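Local coordinates for protein F420-dependent methylenetetrahydromethanopterin dehydrogenase (Methanopyrus kandleri, PDB 3IQZ) that catalyses the reversible, coenzyme F420-dependent interconversion of methenyl- and methylene-tetrahydromethanopterin on the path from carbon dioxide to methane, at residues D122-A127 against G220-Q225; R128-D133 against Q225-Y230. All blocks are in the same frame, centred on the assembly; numbering follows the deposited sequence.

Contact 1 of 2, residues D122-A127 against G220-Q225. With H4M (5,10-dimethylene tetrahydromethanopterin), chain G.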
loop_
_atom_site.group_PDB
_atom_site.type_symbol
_atom_site.label_atom_id
_atom_site.label_comp_id
_atom_site.label_asym_id
_atom_site.label_seq_id
_atom_site.Cartn_x
_atom_site.Cartn_y
_atom_site.Cartn_z
ATOM N N ASP A 122 -1.981 -4.391 -25.279
ATOM C CA ASP A 122 -3.234 -3.590 -25.386
ATOM C C ASP A 122 -4.397 -4.576 -25.437
ATOM O O ASP A 122 -4.975 -4.815 -26.506
ATOM C CB ASP A 122 -3.228 -2.739 -26.656
ATOM C CG ASP A 122 -4.132 -1.496 -26.544
ATOM O OD1 ASP A 122 -5.150 -1.552 -25.824
ATOM O OD2 ASP A 122 -3.827 -0.471 -27.188
ATOM N N ALA A 123 -4.702 -5.163 -24.275
ATOM C CA ALA A 123 -5.493 -6.392 -24.171
ATOM C C ALA A 123 -6.987 -6.121 -24.188
ATOM O O ALA A 123 -7.461 -5.147 -23.578
ATOM C CB ALA A 123 -5.132 -7.113 -22.889
ATOM N N MET A 124 -7.732 -6.990 -24.857
ATOM C CA MET A 124 -9.188 -6.951 -24.833
ATOM C C MET A 124 -9.688 -7.150 -23.402
ATOM O O MET A 124 -9.157 -7.983 -22.650
ATOM C CB MET A 124 -9.757 -8.037 -25.730
ATOM C CG MET A 124 -11.267 -7.984 -25.902
ATOM S SD MET A 124 -11.954 -9.463 -26.767
ATOM C CE MET A 124 -12.081 -10.607 -25.404
ATOM N N LEU A 125 -10.708 -6.391 -23.038
ATOM C CA LEU A 125 -11.298 -6.447 -21.701
ATOM C C LEU A 125 -12.388 -7.523 -21.603
ATOM O O LEU A 125 -12.698 -8.196 -22.584
ATOM C CB LEU A 125 -11.844 -5.078 -21.301
ATOM C CG LEU A 125 -12.745 -4.350 -22.307
ATOM C CD1 LEU A 125 -13.999 -5.165 -22.655
ATOM C CD2 LEU A 125 -13.138 -2.948 -21.812
ATOM N N GLY A 126 -12.977 -7.671 -20.413
ATOM C CA GLY A 126 -13.893 -8.806 -20.162
ATOM C C GLY A 126 -15.312 -8.375 -20.506
ATOM O O GLY A 126 -16.117 -8.012 -19.631
ATOM N N ALA A 127 -15.610 -8.397 -21.794
ATOM C CA ALA A 127 -16.843 -7.810 -22.273
ATOM C C ALA A 127 -18.017 -8.792 -22.195
ATOM O O ALA A 127 -18.522 -9.267 -23.221
ATOM C CB ALA A 127 -16.662 -7.307 -23.701
ATOM N N GLY A 220 -13.054 -16.006 -21.471
ATOM C CA GLY A 220 -14.320 -15.700 -20.833
ATOM C C GLY A 220 -15.423 -15.189 -21.768
ATOM O O GLY A 220 -16.614 -15.400 -21.512
ATOM N N CYS A 221 -15.028 -14.509 -22.847
ATOM C CA CYS A 221 -15.980 -13.981 -23.835
ATOM C C CYS A 221 -16.317 -14.929 -24.984
ATOM O O CYS A 221 -17.432 -14.922 -25.488
ATOM C CB CYS A 221 -15.443 -12.689 -24.439
ATOM S SG CYS A 221 -15.350 -11.421 -23.262
ATOM N N PHE A 222 -15.346 -15.719 -25.411
ATOM C CA PHE A 222 -15.515 -16.509 -26.627
ATOM C C PHE A 222 -15.490 -18.014 -26.447
ATOM O O PHE A 222 -15.796 -18.743 -27.381
ATOM C CB PHE A 222 -14.479 -16.099 -27.679
ATOM C CG PHE A 222 -14.587 -14.648 -28.102
ATOM C CD1 PHE A 222 -15.738 -14.175 -28.694
ATOM C CD2 PHE A 222 -13.523 -13.774 -27.918
ATOM C CE1 PHE A 222 -15.839 -12.833 -29.079
ATOM C CE2 PHE A 222 -13.613 -12.420 -28.299
ATOM C CZ PHE A 222 -14.773 -11.951 -28.877
ATOM N N VAL A 223 -15.109 -18.497 -25.270
ATOM C CA VAL A 223 -14.936 -19.939 -25.073
ATOM C C VAL A 223 -15.871 -20.503 -24.013
ATOM O O VAL A 223 -16.712 -21.358 -24.290
ATOM C CB VAL A 223 -13.482 -20.305 -24.711
ATOM C CG1 VAL A 223 -13.345 -21.835 -24.561
ATOM C CG2 VAL A 223 -12.534 -19.781 -25.774
ATOM N N GLU A 224 -15.697 -20.051 -22.785
ATOM C CA GLU A 224 -16.560 -20.463 -21.690
ATOM C C GLU A 224 -17.997 -19.999 -21.917
ATOM O O GLU A 224 -18.243 -18.801 -22.124
ATOM C CB GLU A 224 -16.045 -19.877 -20.371
ATOM C CG GLU A 224 -16.843 -20.322 -19.159
ATOM C CD GLU A 224 -16.874 -21.847 -19.001
ATOM O OE1 GLU A 224 -17.961 -22.439 -19.141
ATOM O OE2 GLU A 224 -15.811 -22.434 -18.721
ATOM N N GLN A 225 -18.948 -20.928 -21.822
ATOM C CA GLN A 225 -20.351 -20.632 -22.124
ATOM C C GLN A 225 -21.242 -20.582 -20.885
ATOM O O GLN A 225 -22.346 -20.067 -20.931
ATOM C CB GLN A 225 -20.900 -21.663 -23.120
ATOM C CG GLN A 225 -20.131 -21.700 -24.422
ATOM C CD GLN A 225 -20.206 -20.387 -25.178
ATOM O OE1 GLN A 225 -21.256 -20.031 -25.708
ATOM N NE2 GLN A 225 -19.093 -19.662 -25.235
HETATM N N1 H4M G . -11.548 -0.632 -24.236
HETATM C C2 H4M G . -10.323 -1.158 -24.460
HETATM N NA2 H4M G . -9.207 -0.480 -24.116
HETATM N N3 H4M G . -10.188 -2.364 -25.040
HETATM C C4 H4M G . -11.261 -3.089 -25.410
HETATM O OH4 H4M G . -11.093 -4.210 -25.950
HETATM C C4A H4M G . -12.528 -2.573 -25.190
HETATM N N5 H4M G . -13.697 -3.258 -25.554
HETATM C C6 H4M G . -14.853 -2.449 -25.874
HETATM C C7 H4M G . -15.070 -1.615 -24.614
HETATM C C7M H4M G . -16.311 -0.758 -24.802
HETATM N N8 H4M G . -13.888 -0.795 -24.369
HETATM C C8A H4M G . -12.655 -1.319 -24.593
HETATM C C9 H4M G . -15.947 -3.482 -26.125
HETATM C C9M H4M G . -16.908 -2.986 -27.199
HETATM C C10 H4M G . -13.776 -4.461 -26.373
HETATM N N10 H4M G . -15.207 -4.625 -26.646
HETATM C C11 H4M G . -17.038 -8.383 -27.161
HETATM C C12 H4M G . -17.811 -7.270 -26.806
HETATM C C13 H4M G . -17.202 -6.020 -26.631
HETATM C C14 H4M G . -15.827 -5.875 -26.816
HETATM C C15 H4M G . -15.068 -6.990 -27.180
HETATM C C16 H4M G . -15.670 -8.228 -27.350
HETATM C CX1 H4M G . -17.655 -9.748 -27.381
HETATM C CX2 H4M G . -18.468 -10.238 -26.194
HETATM C CX3 H4M G . -19.362 -11.418 -26.598
HETATM C CX4 H4M G . -20.084 -12.035 -25.410
HETATM C CX5 H4M G . -21.445 -11.380 -25.167
HETATM O OX2 H4M G . -17.561 -10.645 -25.157
HETATM O OX3 H4M G . -20.368 -10.967 -27.488
HETATM O OX4 H4M G . -20.254 -13.447 -25.645
HETATM O OX5 H4M G . -22.105 -12.082 -24.114
HETATM O O5J H4M G . -26.381 -14.234 -22.237
HETATM C C5J H4M G . -25.783 -13.058 -21.720
HETATM C C4J H4M G . -24.319 -12.973 -22.121
HETATM O O4J H4M G . -24.092 -13.113 -23.532
HETATM C C3J H4M G . -23.890 -11.571 -21.741
HETATM O O3J H4M G . -22.603 -11.655 -21.120
HETATM C C2J H4M G . -23.899 -10.845 -23.079
HETATM O O2J H4M G . -22.991 -9.744 -23.106
HETATM C C1J H4M G . -23.522 -11.929 -24.088
HETATM P PA H4M G . -27.692 -14.160 -23.190
HETATM O O1A H4M G . -28.750 -14.712 -22.256
HETATM O O2A H4M G . -27.869 -12.695 -23.576
HETATM O O3A H4M G . -27.333 -15.050 -24.366
#
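Met124 and Cys221 interlock across a small buried seam, where the loop after strand 115-119 meets helix 197-223. The main bump is the thiol of Cys221, which fits a hollow of the loop backbone bounded by the carbonyl oxygen of Leu125, the carbonyl carbon of Gly126 and the peptide nitrogen of Ala127. Gly126 is the centre of an inverse gamma turn, and Cys221 SG settles 3.4 Å from Ala127 N. Met124 supplies the second bump. The extended first part of its chain, with CG anti to the backbone N (chi1 -173°), brings SD obliquely to Phe222, 3.7 Å from CE2, in a Met-aromatic contact; the bend at chi3 (83°) then turns the methyl CE toward Cys221 SG, 4.0 Å away. An alanine in place of Met124 would probably open a gap beside the thiol and leave the Phe222 ring freer to turn. Leu125 starts away from the helix, and its branches lie over one face of the pterin of the bound tetrahydromethanopterin. Further along, Phe222 CZ lies 3.9 Å from CX1, where the polyol begins. Two backbone carbonyls hold that polyol: hydroxyl OX2 donates to Ala127 O at 2.6 Å and OX4 to Cys221 O at 3.2 Å. This implies a pocket wall of interlocking apolar side chains whose main-chain oxygens are placed to accept from ligand hydroxyls, consistent with recognition of the polyol.

Contact 2 of 2, residues R128-D133 against Q225-Y230. With H4M (5,10-dimethylene tetrahydromethanopterin), chain G.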
loop_
_atom_site.group_PDB
_atom_site.type_symbol
_atom_site.label_atom_id
_atom_site.label_comp_id
_atom_site.label_asym_id
_atom_site.label_seq_id
_atom_site.Cartn_x
_atom_site.Cartn_y
_atom_site.Cartn_z
ATOM N N ARG A 128 -18.446 -9.099 -20.974
ATOM C CA ARG A 128 -19.700 -9.816 -20.761
ATOM C C ARG A 128 -20.675 -8.870 -20.064
ATOM O O ARG A 128 -20.281 -8.164 -19.127
ATOM C CB ARG A 128 -19.468 -11.029 -19.892
ATOM C CG ARG A 128 -18.721 -12.179 -20.612
ATOM C CD ARG A 128 -19.532 -12.756 -21.758
ATOM N NE ARG A 128 -19.152 -14.132 -22.025
ATOM C CZ ARG A 128 -19.876 -14.998 -22.730
ATOM N NH1 ARG A 128 -19.430 -16.250 -22.907
ATOM N NH2 ARG A 128 -21.040 -14.631 -23.249
ATOM N N ARG A 129 -21.934 -8.857 -20.509
ATOM C CA ARG A 129 -22.910 -7.914 -19.984
ATOM C C ARG A 129 -23.052 -7.978 -18.461
ATOM O O ARG A 129 -23.228 -6.962 -17.807
ATOM C CB ARG A 129 -24.291 -8.071 -20.644
ATOM C CG ARG A 129 -25.340 -7.074 -20.044
ATOM C CD ARG A 129 -26.695 -7.080 -20.755
ATOM N NE ARG A 129 -26.545 -6.975 -22.203
ATOM C CZ ARG A 129 -26.597 -8.016 -23.035
ATOM N NH1 ARG A 129 -26.427 -7.826 -24.336
ATOM N NH2 ARG A 129 -26.813 -9.241 -22.568
ATOM N N GLU A 130 -22.996 -9.183 -17.908
ATOM C CA GLU A 130 -23.131 -9.341 -16.458
ATOM C C GLU A 130 -22.039 -8.653 -15.629
ATOM O O GLU A 130 -22.171 -8.564 -14.420
ATOM C CB GLU A 130 -23.130 -10.830 -16.095
ATOM C CG GLU A 130 -24.196 -11.638 -16.800
ATOM C CD GLU A 130 -23.695 -12.232 -18.090
ATOM O OE1 GLU A 130 -24.261 -13.239 -18.539
ATOM O OE2 GLU A 130 -22.715 -11.696 -18.643
ATOM N N PHE A 131 -20.951 -8.224 -16.269
ATOM C CA PHE A 131 -19.787 -7.693 -15.570
ATOM C C PHE A 131 -19.444 -6.301 -16.091
ATOM O O PHE A 131 -19.269 -5.357 -15.301
ATOM C CB PHE A 131 -18.569 -8.636 -15.703
ATOM C CG PHE A 131 -17.269 -8.059 -15.139
ATOM C CD1 PHE A 131 -17.098 -7.902 -13.766
ATOM C CD2 PHE A 131 -16.224 -7.682 -15.988
ATOM C CE1 PHE A 131 -15.922 -7.366 -13.245
ATOM C CE2 PHE A 131 -15.028 -7.154 -15.468
ATOM C CZ PHE A 131 -14.883 -6.998 -14.098
ATOM N N LEU A 132 -19.381 -6.152 -17.407
ATOM C CA LEU A 132 -18.873 -4.924 -17.971
ATOM C C LEU A 132 -19.994 -3.881 -18.162
ATOM O O LEU A 132 -20.772 -3.985 -19.111
ATOM C CB LEU A 132 -18.157 -5.175 -19.304
ATOM C CG LEU A 132 -17.338 -3.941 -19.716
ATOM C CD1 LEU A 132 -15.985 -3.910 -18.968
ATOM C CD2 LEU A 132 -17.132 -3.828 -21.229
ATOM N N ASP A 133 -20.090 -2.894 -17.264
ATOM C CA ASP A 133 -20.957 -1.757 -17.528
ATOM C C ASP A 133 -20.040 -0.610 -17.884
ATOM O O ASP A 133 -18.821 -0.827 -17.985
ATOM C CB ASP A 133 -21.876 -1.415 -16.345
ATOM C CG ASP A 133 -21.151 -0.734 -15.169
ATOM O OD1 ASP A 133 -19.912 -0.818 -15.003
ATOM O OD2 ASP A 133 -21.865 -0.110 -14.364
ATOM N N GLN A 225 -18.948 -20.928 -21.822
ATOM C CA GLN A 225 -20.351 -20.632 -22.124
ATOM C C GLN A 225 -21.242 -20.582 -20.885
ATOM O O GLN A 225 -22.346 -20.067 -20.931
ATOM C CB GLN A 225 -20.900 -21.663 -23.120
ATOM C CG GLN A 225 -20.131 -21.700 -24.422
ATOM C CD GLN A 225 -20.206 -20.387 -25.178
ATOM O OE1 GLN A 225 -21.256 -20.031 -25.708
ATOM N NE2 GLN A 225 -19.093 -19.662 -25.235
ATOM N N ASP A 226 -20.752 -21.146 -19.790
ATOM C CA ASP A 226 -21.453 -21.138 -18.509
ATOM C C ASP A 226 -21.188 -19.827 -17.710
ATOM O O ASP A 226 -20.061 -19.553 -17.285
ATOM C CB ASP A 226 -20.991 -22.368 -17.727
ATOM C CG ASP A 226 -21.675 -22.512 -16.394
ATOM O OD1 ASP A 226 -21.494 -23.584 -15.776
ATOM O OD2 ASP A 226 -22.379 -21.568 -15.965
ATOM N N LYS A 227 -22.222 -19.018 -17.511
ATOM C CA LYS A 227 -22.032 -17.714 -16.870
ATOM C C LYS A 227 -21.516 -17.817 -15.431
ATOM O O LYS A 227 -20.837 -16.933 -14.947
ATOM C CB LYS A 227 -23.316 -16.907 -16.922
ATOM C CG LYS A 227 -24.403 -17.499 -16.089
ATOM C CD LYS A 227 -25.577 -16.545 -15.988
ATOM C CE LYS A 227 -26.711 -17.193 -15.230
ATOM N NZ LYS A 227 -27.720 -16.198 -14.833
ATOM N N GLU A 228 -21.820 -18.920 -14.758
ATOM C CA GLU A 228 -21.234 -19.162 -13.452
ATOM C C GLU A 228 -19.725 -19.267 -13.515
ATOM O O GLU A 228 -19.053 -19.113 -12.509
ATOM C CB GLU A 228 -21.816 -20.407 -12.803
ATOM C CG GLU A 228 -22.774 -20.040 -11.712
ATOM C CD GLU A 228 -23.882 -21.047 -11.546
ATOM O OE1 GLU A 228 -25.024 -20.617 -11.291
ATOM O OE2 GLU A 228 -23.622 -22.256 -11.667
ATOM N N ARG A 229 -19.198 -19.511 -14.705
ATOM C CA ARG A 229 -17.773 -19.648 -14.878
ATOM C C ARG A 229 -17.261 -18.436 -15.597
ATOM O O ARG A 229 -16.234 -17.901 -15.224
ATOM C CB ARG A 229 -17.424 -20.929 -15.680
ATOM C CG ARG A 229 -17.741 -22.244 -14.958
ATOM C CD ARG A 229 -17.490 -23.485 -15.850
ATOM N NE ARG A 229 -16.084 -23.601 -16.243
ATOM C CZ ARG A 229 -15.135 -24.181 -15.503
ATOM N NH1 ARG A 229 -13.889 -24.255 -15.952
ATOM N NH2 ARG A 229 -15.430 -24.710 -14.324
ATOM N N TYR A 230 -17.946 -17.997 -16.643
ATOM C CA TYR A 230 -17.408 -16.840 -17.372
ATOM C C TYR A 230 -17.406 -15.493 -16.639
ATOM O O TYR A 230 -16.511 -14.669 -16.870
ATOM C CB TYR A 230 -17.920 -16.732 -18.828
ATOM C CG TYR A 230 -19.370 -16.312 -19.083
ATOM C CD1 TYR A 230 -20.248 -17.160 -19.780
ATOM C CD2 TYR A 230 -19.838 -15.056 -18.718
ATOM C CE1 TYR A 230 -21.561 -16.791 -20.063
ATOM C CE2 TYR A 230 -21.142 -14.673 -18.993
ATOM C CZ TYR A 230 -22.004 -15.539 -19.666
ATOM O OH TYR A 230 -23.299 -15.141 -19.927
HETATM N N1 H4M G . -11.548 -0.632 -24.236
HETATM C C2 H4M G . -10.323 -1.158 -24.460
HETATM N NA2 H4M G . -9.207 -0.480 -24.116
HETATM N N3 H4M G . -10.188 -2.364 -25.040
HETATM C C4 H4M G . -11.261 -3.089 -25.410
HETATM O OH4 H4M G . -11.093 -4.210 -25.950
HETATM C C4A H4M G . -12.528 -2.573 -25.190
HETATM N N5 H4M G . -13.697 -3.258 -25.554
HETATM C C6 H4M G . -14.853 -2.449 -25.874
HETATM C C7 H4M G . -15.070 -1.615 -24.614
HETATM C C7M H4M G . -16.311 -0.758 -24.802
HETATM N N8 H4M G . -13.888 -0.795 -24.369
HETATM C C8A H4M G . -12.655 -1.319 -24.593
HETATM C C9 H4M G . -15.947 -3.482 -26.125
HETATM C C9M H4M G . -16.908 -2.986 -27.199
HETATM C C10 H4M G . -13.776 -4.461 -26.373
HETATM N N10 H4M G . -15.207 -4.625 -26.646
HETATM C C11 H4M G . -17.038 -8.383 -27.161
HETATM C C12 H4M G . -17.811 -7.270 -26.806
HETATM C C13 H4M G . -17.202 -6.020 -26.631
HETATM C C14 H4M G . -15.827 -5.875 -26.816
HETATM C C15 H4M G . -15.068 -6.990 -27.180
HETATM C C16 H4M G . -15.670 -8.228 -27.350
HETATM C CX1 H4M G . -17.655 -9.748 -27.381
HETATM C CX2 H4M G . -18.468 -10.238 -26.194
HETATM C CX3 H4M G . -19.362 -11.418 -26.598
HETATM C CX4 H4M G . -20.084 -12.035 -25.410
HETATM C CX5 H4M G . -21.445 -11.380 -25.167
HETATM O OX2 H4M G . -17.561 -10.645 -25.157
HETATM O OX3 H4M G . -20.368 -10.967 -27.488
HETATM O OX4 H4M G . -20.254 -13.447 -25.645
HETATM O OX5 H4M G . -22.105 -12.082 -24.114
HETATM O O5J H4M G . -26.381 -14.234 -22.237
HETATM C C5J H4M G . -25.783 -13.058 -21.720
HETATM C C4J H4M G . -24.319 -12.973 -22.121
HETATM O O4J H4M G . -24.092 -13.113 -23.532
HETATM C C3J H4M G . -23.890 -11.571 -21.741
HETATM O O3J H4M G . -22.603 -11.655 -21.120
HETATM C C2J H4M G . -23.899 -10.845 -23.079
HETATM O O2J H4M G . -22.991 -9.744 -23.106
HETATM C C1J H4M G . -23.522 -11.929 -24.088
HETATM P PA H4M G . -27.692 -14.160 -23.190
HETATM O O1A H4M G . -28.750 -14.712 -22.256
HETATM O O2A H4M G . -27.869 -12.695 -23.576
HETATM O O3A H4M G . -27.333 -15.050 -24.366
#
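Arg128 lays its guanidinium flat on the ring of Tyr230, the two planes only 11° apart and CZ 3.6 Å from the ring centroid, a stacked cation-pi contact. A bend at chi2 (-65°) lets the arginine chain turn over the ring, so that CD also rests on the same face as a CH-pi contact. The face of the guanidinium opposite the tyrosine carries hydroxyl OX4 of the bound tetrahydromethanopterin, and NH2 donates to its OX5 at 2.9 Å. The ring is held from its other side by the backbone of its own helix, with Lys227 CA over its centre. That helix, 227-257, opens with Asp226 as N-cap, its OD2 accepting from Glu228 N at 3.0 Å; the facing loop leads from strand 115-119 of the parallel sheet to helix 134-150, and Arg128 O accepts from both Phe131 N and Leu132 N. Glu130 kinks at chi2 (92°) and spreads its carboxylate between protein and ligand. OE1 accepts a hydrogen bond from Tyr230 OH at 2.5 Å, met on the syn side but tilted from the carboxylate plane, while OE2 accepts from ligand hydroxyl O3J. The backbone N of Arg129 divides its hydrogen between O2J and O3J, 2.9 Å from each. O2J also lies over one face of the Arg129 guanidinium, toward the rim, and NH1 forms a salt bridge with Asp29 of the second subunit. Lys227 passes Glu130 with its CB 4.1 Å from OE1, but its extended chain carries NZ onward to Asp281 of the second subunit.

Contacts 1 and 2, with centres about 9 Å apart, line successive lengths of one tetrahydromethanopterin molecule: contact 1 serves the pterin, the phenyl ring and the polyol as far as OX4, contact 2 the far end of the polyol chain and the ribose. Both pair the loop after strand 115-119 with one of two consecutive helices, 197-223 and 227-257, and their segments alternate along the chain. They also touch directly: a salt bridge joins Glu224 OE2 to Arg229 NE at 2.8 Å, and Arg128 NE probably donates to Gly220 O at 2.9 Å. The two sites meet at hydroxyl OX4, which both contacts touch.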